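Local coordinates for methylmalonyl-CoA carboxyltransferase 5S subunit (Propionibacterium freudenreichii subsp. shermanii, PDB 1RQB), which transfers a carboxyl group from the biotin of the 1.3S subunit to pyruvate, forming oxaloacetate, with a cobalt ion bound in each subunit, at residues E429-K432 and Q433-A437. Sequence-based numbering, arbitrary orientation.
Sequences EWEK and QSKEA
E429 and Q433 are joined twice. Q433 N donates to E429 O at 2.9 Å, and Q433 NE2 donates to E429 OE2 at 3.0 Å. The two side chains run alongside each other, with carboxylate and amide planes 32° apart. A bend at chi2 (-68°) turns the Q433 amide back toward the N-terminal end of the helix, beside the E429 carboxylate. E429 OE2 also forms a salt bridge with R112, and OE1 accepts from N115 N, so the carboxylate is held at both oxygens. An alanine in place of Q433 would probably leave E429 OE2 without its amide donor.

K432 NZ reaches E436 OE2 at 3.0 Å, a salt bridge whose hydrogen bond is weak. The other oxygen of E436, OE1, is hydrogen-bonded to Y453 OH.

These are i to i+4 pairs on the short helix 430-437 of the conserved carboxylase domain, with E429 at the N-cap position. The helix lies at the surface, away from the cobalt site.

W430 O accepts from S434 N (2.8 Å) and S434 OG (3.0 Å); the hydroxyl sits above the carbonyl plane. With chi1 at -67°, S434 OG also lies over one face of the W430 indole, offset toward its rim. W430 and S434 also pack on V450 of helix 447-455, and R121 makes a cation-pi contact with the indole. Between two exposed residues, E431 OE2 and K435 NZ form a long salt bridge of 3.6 Å.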
loop_
_atom_site.group_PDB
_atom_site.type_symbol
_atom_site.label_atom_id
_atom_site.label_comp_id
_atom_site.label_asym_id
_atom_site.label_seq_id
_atom_site.Cartn_x
_atom_site.Cartn_y
_atom_site.Cartn_z
ATOM N N GLU A 429 15.030 43.921 6.329
ATOM C CA GLU A 429 13.852 43.923 7.208
ATOM C C GLU A 429 14.171 43.356 8.593
ATOM O O GLU A 429 13.321 43.386 9.482
ATOM C CB GLU A 429 12.731 43.091 6.557
ATOM C CG GLU A 429 13.105 41.620 6.253
ATOM C CD GLU A 429 11.934 40.787 5.703
ATOM O OE1 GLU A 429 11.920 40.443 4.497
ATOM O OE2 GLU A 429 11.016 40.471 6.487
ATOM N N TRP A 430 15.383 42.855 8.806
ATOM C CA TRP A 430 15.708 42.240 10.101
ATOM C C TRP A 430 15.512 43.208 11.271
ATOM O O TRP A 430 14.899 42.848 12.275
ATOM C CB TRP A 430 17.136 41.688 10.117
ATOM C CG TRP A 430 17.460 40.971 11.405
ATOM C CD1 TRP A 430 18.243 41.427 12.426
ATOM C CD2 TRP A 430 16.972 39.683 11.820
ATOM N NE1 TRP A 430 18.275 40.505 13.449
ATOM C CE2 TRP A 430 17.503 39.426 13.102
ATOM C CE3 TRP A 430 16.138 38.722 11.230
ATOM C CZ2 TRP A 430 17.227 38.244 13.809
ATOM C CZ3 TRP A 430 15.861 37.543 11.935
ATOM C CH2 TRP A 430 16.406 37.319 13.209
ATOM N N GLU A 431 16.036 44.428 11.171
ATOM C CA GLU A 431 15.889 45.393 12.271
ATOM C C GLU A 431 14.414 45.669 12.571
ATOM O O GLU A 431 14.020 45.739 13.734
ATOM C CB GLU A 431 16.625 46.701 11.960
ATOM C CG GLU A 431 18.000 46.863 12.629
ATOM C CD GLU A 431 18.815 45.580 12.742
ATOM O OE1 GLU A 431 19.127 44.961 11.699
ATOM O OE2 GLU A 431 19.157 45.198 13.885
ATOM N N LYS A 432 13.598 45.819 11.534
ATOM C CA LYS A 432 12.163 46.083 11.710
ATOM C C LYS A 432 11.482 44.894 12.393
ATOM O O LYS A 432 10.639 45.067 13.273
ATOM C CB LYS A 432 11.511 46.335 10.349
ATOM C CG LYS A 432 9.996 46.499 10.387
ATOM C CD LYS A 432 9.430 46.625 8.969
ATOM C CE LYS A 432 7.905 46.709 8.954
ATOM N NZ LYS A 432 7.390 47.913 9.666
ATOM N N GLN A 433 11.831 43.681 11.970
ATOM C CA GLN A 433 11.235 42.471 12.553
ATOM C C GLN A 433 11.634 42.362 14.026
ATOM O O GLN A 433 10.800 42.082 14.885
ATOM C CB GLN A 433 11.716 41.214 11.815
ATOM C CG GLN A 433 11.293 41.102 10.348
ATOM C CD GLN A 433 9.803 40.901 10.177
ATOM O OE1 GLN A 433 9.090 40.612 11.137
ATOM N NE2 GLN A 433 9.324 41.039 8.948
ATOM N N SER A 434 12.916 42.579 14.299
ATOM C CA SER A 434 13.456 42.487 15.663
ATOM C C SER A 434 12.757 43.462 16.612
ATOM O O SER A 434 12.419 43.096 17.738
ATOM C CB SER A 434 14.953 42.788 15.674
ATOM O OG SER A 434 15.680 41.781 15.000
ATOM N N LYS A 435 12.529 44.694 16.169
ATOM C CA LYS A 435 11.921 45.701 17.050
ATOM C C LYS A 435 10.470 45.330 17.362
ATOM O O LYS A 435 10.045 45.387 18.515
ATOM C CB LYS A 435 11.968 47.086 16.404
ATOM C CG LYS A 435 13.304 47.398 15.764
ATOM C CD LYS A 435 14.486 47.091 16.674
ATOM C CE LYS A 435 15.794 47.275 15.912
ATOM N NZ LYS A 435 16.892 46.409 16.435
ATOM N N GLU A 436 9.714 44.959 16.334
ATOM C CA GLU A 436 8.305 44.582 16.514
ATOM C C GLU A 436 8.185 43.335 17.393
ATOM O O GLU A 436 7.297 43.246 18.239
ATOM C CB GLU A 436 7.637 44.326 15.161
ATOM C CG GLU A 436 7.508 45.570 14.289
ATOM C CD GLU A 436 6.900 45.272 12.934
ATOM O OE1 GLU A 436 6.034 44.374 12.855
ATOM O OE2 GLU A 436 7.275 45.942 11.947
ATOM N N ALA A 437 9.076 42.372 17.201
ATOM C CA ALA A 437 9.014 41.135 17.994
ATOM C C ALA A 437 9.282 41.444 19.468
ATOM O O ALA A 437 8.636 40.889 20.356
ATOM C CB ALA A 437 10.034 40.137 17.489
#